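Hypothetical protein PH0495 (Pyrococcus horikoshii, PDB 1X3L) catalyses the ATP-dependent phosphorylation of D-glycerate to 2-phosphoglycerate, with magnesium as cofactor, and also accepts other nucleotides or pyrophosphate as phosphate donor. Local coordinates at residues Ile265-Asn268 against Ser269-Cys272; Ile193-Val197 against Val198-Leu202. All coordinates share one frame; numbering follows the deposited sequence.

Interaction 1 (Ile265-Asn268 against Ser269-Cys272); sequences IASN and SISC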
loop_
_atom_site.group_PDB
_atom_site.type_symbol
_atom_site.label_atom_id
_atom_site.label_comp_id
_atom_site.label_asym_id
_atom_site.label_seq_id
_atom_site.Cartn_x
_atom_site.Cartn_y
_atom_site.Cartn_z
ATOM N N ILE A 265 0.757 9.625 -2.693
ATOM C CA ILE A 265 2.091 10.073 -2.289
ATOM C C ILE A 265 3.096 9.008 -1.856
ATOM O O ILE A 265 4.253 9.316 -1.571
ATOM C CB ILE A 265 1.984 11.129 -1.172
ATOM C CG1 ILE A 265 1.481 10.477 0.121
ATOM C CG2 ILE A 265 1.024 12.235 -1.609
ATOM C CD1 ILE A 265 1.616 11.357 1.344
ATOM N N ALA A 266 2.659 7.759 -1.788
ATOM C CA ALA A 266 3.559 6.670 -1.422
ATOM C C ALA A 266 2.984 5.450 -2.104
ATOM O O ALA A 266 1.787 5.177 -1.991
ATOM C CB ALA A 266 3.599 6.478 0.099
ATOM N N SER A 267 3.832 4.731 -2.828
ATOM C CA SER A 267 3.392 3.553 -3.564
ATOM C C SER A 267 4.619 2.792 -4.027
ATOM O O SER A 267 5.741 3.278 -3.913
ATOM C CB SER A 267 2.597 3.974 -4.798
ATOM O OG SER A 267 3.446 4.647 -5.721
ATOM N N ASN A 268 4.401 1.601 -4.562
ATOM C CA ASN A 268 5.505 0.794 -5.041
ATOM C C ASN A 268 6.249 1.558 -6.143
ATOM O O ASN A 268 7.478 1.606 -6.152
ATOM C CB ASN A 268 4.972 -0.543 -5.557
ATOM C CG ASN A 268 6.075 -1.526 -5.848
ATOM O OD1 ASN A 268 6.732 -1.442 -6.880
ATOM N ND2 ASN A 268 6.296 -2.457 -4.927
ATOM N N SER A 269 5.498 2.169 -7.057
ATOM C CA SER A 269 6.085 2.936 -8.154
ATOM C C SER A 269 6.946 4.101 -7.651
ATOM O O SER A 269 8.043 4.347 -8.166
ATOM C CB SER A 269 4.984 3.482 -9.067
ATOM O OG SER A 269 5.542 4.304 -10.082
ATOM N N ILE A 270 6.448 4.818 -6.650
ATOM C CA ILE A 270 7.196 5.942 -6.100
ATOM C C ILE A 270 8.490 5.448 -5.456
ATOM O O ILE A 270 9.527 6.115 -5.534
ATOM C CB ILE A 270 6.329 6.743 -5.090
ATOM C CG1 ILE A 270 5.305 7.584 -5.868
ATOM C CG2 ILE A 270 7.197 7.646 -4.226
ATOM C CD1 ILE A 270 4.266 8.251 -4.996
ATOM N N SER A 271 8.442 4.269 -4.843
ATOM C CA SER A 271 9.648 3.720 -4.232
ATOM C C SER A 271 10.616 3.232 -5.313
ATOM O O SER A 271 11.831 3.369 -5.170
ATOM C CB SER A 271 9.302 2.585 -3.256
ATOM O OG SER A 271 8.775 3.108 -2.042
ATOM N N CYS A 272 10.082 2.677 -6.398
ATOM C CA CYS A 272 10.930 2.203 -7.494
ATOM C C CYS A 272 11.626 3.390 -8.167
ATOM O O CYS A 272 12.770 3.286 -8.611
ATOM C CB CYS A 272 10.096 1.441 -8.531
ATOM S SG CYS A 272 9.511 -0.202 -7.978
HETATM O O HOH W 1 6.615 5.289 -1.874
#

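Interaction 2 (Ile193-Val197 against Val198-Leu202); sequences IISDV and VGDNL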
loop_
_atom_site.group_PDB
_atom_site.type_symbol
_atom_site.label_atom_id
_atom_site.label_comp_id
_atom_site.label_asym_id
_atom_site.label_seq_id
_atom_site.Cartn_x
_atom_site.Cartn_y
_atom_site.Cartn_z
ATOM N N ILE A 193 -2.834 9.926 -0.246
ATOM C CA ILE A 193 -3.024 8.488 -0.104
ATOM C C ILE A 193 -1.745 7.658 -0.229
ATOM O O ILE A 193 -0.852 7.979 -1.010
ATOM C CB ILE A 193 -4.026 7.988 -1.169
ATOM C CG1 ILE A 193 -5.289 8.852 -1.128
ATOM C CG2 ILE A 193 -4.375 6.523 -0.926
ATOM C CD1 ILE A 193 -6.232 8.634 -2.303
ATOM N N ILE A 194 -1.673 6.592 0.559
ATOM C CA ILE A 194 -0.548 5.667 0.525
ATOM C C ILE A 194 -1.163 4.358 0.060
ATOM O O ILE A 194 -2.161 3.911 0.618
ATOM C CB ILE A 194 0.093 5.475 1.913
ATOM C CG1 ILE A 194 0.803 6.766 2.331
ATOM C CG2 ILE A 194 1.097 4.302 1.869
ATOM C CD1 ILE A 194 1.453 6.696 3.698
ATOM N N SER A 195 -0.574 3.747 -0.961
ATOM C CA SER A 195 -1.122 2.520 -1.515
ATOM C C SER A 195 -0.357 1.232 -1.265
ATOM O O SER A 195 0.819 1.129 -1.602
ATOM C CB SER A 195 -1.298 2.674 -3.021
ATOM O OG SER A 195 -1.753 1.459 -3.578
ATOM N N ASP A 196 -1.047 0.249 -0.692
ATOM C CA ASP A 196 -0.455 -1.061 -0.448
ATOM C C ASP A 196 -1.137 -2.044 -1.397
ATOM O O ASP A 196 -1.147 -3.256 -1.168
ATOM C CB ASP A 196 -0.656 -1.491 1.013
ATOM C CG ASP A 196 -2.123 -1.612 1.400
ATOM O OD1 ASP A 196 -2.997 -1.258 0.579
ATOM O OD2 ASP A 196 -2.400 -2.058 2.537
ATOM N N VAL A 197 -1.702 -1.502 -2.473
ATOM C CA VAL A 197 -2.396 -2.301 -3.477
ATOM C C VAL A 197 -1.624 -2.320 -4.801
ATOM O O VAL A 197 -1.334 -1.266 -5.368
ATOM C CB VAL A 197 -3.813 -1.732 -3.759
ATOM C CG1 VAL A 197 -4.511 -2.559 -4.838
ATOM C CG2 VAL A 197 -4.633 -1.721 -2.480
ATOM N N VAL A 198 -1.299 -3.514 -5.287
ATOM C CA VAL A 198 -0.582 -3.644 -6.549
ATOM C C VAL A 198 -1.445 -3.028 -7.649
ATOM O O VAL A 198 -2.592 -3.435 -7.844
ATOM C CB VAL A 198 -0.303 -5.129 -6.891
ATOM C CG1 VAL A 198 0.325 -5.239 -8.283
ATOM C CG2 VAL A 198 0.638 -5.735 -5.853
ATOM N N GLY A 199 -0.901 -2.045 -8.360
ATOM C CA GLY A 199 -1.664 -1.399 -9.413
ATOM C C GLY A 199 -2.205 -0.052 -8.969
ATOM O O GLY A 199 -2.581 0.780 -9.794
ATOM N N ASP A 200 -2.263 0.151 -7.656
ATOM C CA ASP A 200 -2.726 1.409 -7.072
ATOM C C ASP A 200 -4.132 1.891 -7.431
ATOM O O ASP A 200 -4.343 3.080 -7.676
ATOM C CB ASP A 200 -1.725 2.527 -7.388
ATOM C CG ASP A 200 -0.336 2.229 -6.855
ATOM O OD1 ASP A 200 -0.239 1.573 -5.797
ATOM O OD2 ASP A 200 0.656 2.661 -7.489
ATOM N N ASN A 201 -5.094 0.974 -7.454
ATOM C CA ASN A 201 -6.476 1.337 -7.742
ATOM C C ASN A 201 -7.040 1.986 -6.478
ATOM O O ASN A 201 -7.241 1.323 -5.458
ATOM C CB ASN A 201 -7.276 0.089 -8.123
ATOM C CG ASN A 201 -8.767 0.353 -8.212
ATOM O OD1 ASN A 201 -9.201 1.435 -8.608
ATOM N ND2 ASN A 201 -9.560 -0.649 -7.855
ATOM N N LEU A 202 -7.285 3.289 -6.552
ATOM C CA LEU A 202 -7.787 4.057 -5.417
ATOM C C LEU A 202 -9.177 3.658 -4.920
ATOM O O LEU A 202 -9.503 3.859 -3.748
ATOM C CB LEU A 202 -7.768 5.548 -5.764
ATOM C CG LEU A 202 -6.411 6.116 -6.212
ATOM C CD1 LEU A 202 -6.548 7.597 -6.543
ATOM C CD2 LEU A 202 -5.372 5.912 -5.111
HETATM O O HOH W 2 1.724 0.560 -4.271
#

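Interaction 1 (Ile265-Asn268 against Ser269-Cys272)
S267 and N268 pass from strand into helix and begin the i to i+4 bonding at once: the N-H of S271 meets the carbonyl O of S267 at 3.0 Å, and the N-H of C272 lies 2.8 Å from O of N268. S267 stands at the N-cap. Its hydroxyl, turned between its own N and carbonyl carbon (chi1 67°), puts OG at the N-H of I270, which it meets at 3.1 Å with an N-H...O angle of 163°. The amide of I270, one residue too early for an i to i+4 acceptor in the helix, is thus served by the serine hydroxyl, whereas the carbonyl of S267 takes the first regular helical bond, from S271. I270 then extends alongside the cap: CG1 lies 3.5 Å from OG of S267, and the chain reaches back until CD1 rests 3.4 Å from the carbonyl carbon of I265, a van der Waals contact of the methyl with the strand backbone. Water 1 bridges N of S267, from which it accepts, and OG of S271, to which it donates; that hydroxyl is also bonded to O of A17. On the next turn SG of C272 approaches OD1 of N268 to 3.2 Å; this buried oxygen has no hydrogen-bond partner in the model, whereas ND2 of the same amide bonds to the carbonyls of V425 and S427. The junction therefore joins strand 260-266, an outermost strand of the parallel sheet, to helix 268-281, with helix 23-30 against I265 and A266 and strand 427-435 meeting N268, S271 and C272 through I428.

Interaction 2 (Ile193-Val197 against Val198-Leu202)
Unusually, D200, in a left-handed backbone conformation, turns its carboxylate back to the hydroxyl of S195, five residues earlier. OG of S195 donates to OD1 of D200 at 2.7 Å, reaching it on the anti side and 25° out of the carboxylate plane. The same hydroxyl accepts from N of V197 at 3.2 Å, which makes an ST turn, so one bond given and one received fix its rotation. OG gets there by lying anti to the S195 amide nitrogen (chi1 176°), beside the carbonyl carbon. Water 2 donates both to OD1 of D200 and to the carbonyl O of S195, so OD1 has two donors, the serine hydroxyl and the water, and the aspartate is tied to the backbone of the serine. With an alanine at S195, OD1 of D200 would probably keep only the water of these two donors, and the N-H of V197 would lose its acceptor. V197 to D200 form a type II beta turn: N of D200 bonds to O of V197 at 2.8 Å, coming from well above the carbonyl plane. At G199, the third residue of the turn, any CB would clash with the carbonyl O of V198, which explains the glycine. Further along, CD1 of I193 meets CD2 of L202 at 4.0 Å, an apolar touch in which the two side chains cross obliquely as the chain doubles back. Segment directions 140° apart record that reversal. Such a turn-bearing loop at the carboxyl end of a parallel strand, here 188-194, is where alpha/beta folds commonly place their sites, consistent with D196 lying about 6 Å from K58, a probable substrate-binding residue, between nearest side-chain atoms.

Interactions 1 and 2 occupy the exits of two neighbouring parallel strands, 260-266 and 188-194, with their centres about 9 Å apart. Two probable backbone hydrogen bonds join them, I265 N to I193 O and A266 O to S195 N, each 2.9 Å long. Packing adds to these: CB of A266 lies 3.6 Å from CG1 of I194, and OD2 of D200 comes within 3.6 Å of CB of S267, bringing the 198-202 loop up to the helix cap. Interaction 2 lies nearer a possible pocket, since the D196 side chain is about 5 Å from a bound sulfate, probably from the crystallisation liquor but possibly marking a site; interaction 1 is away from the annotated site.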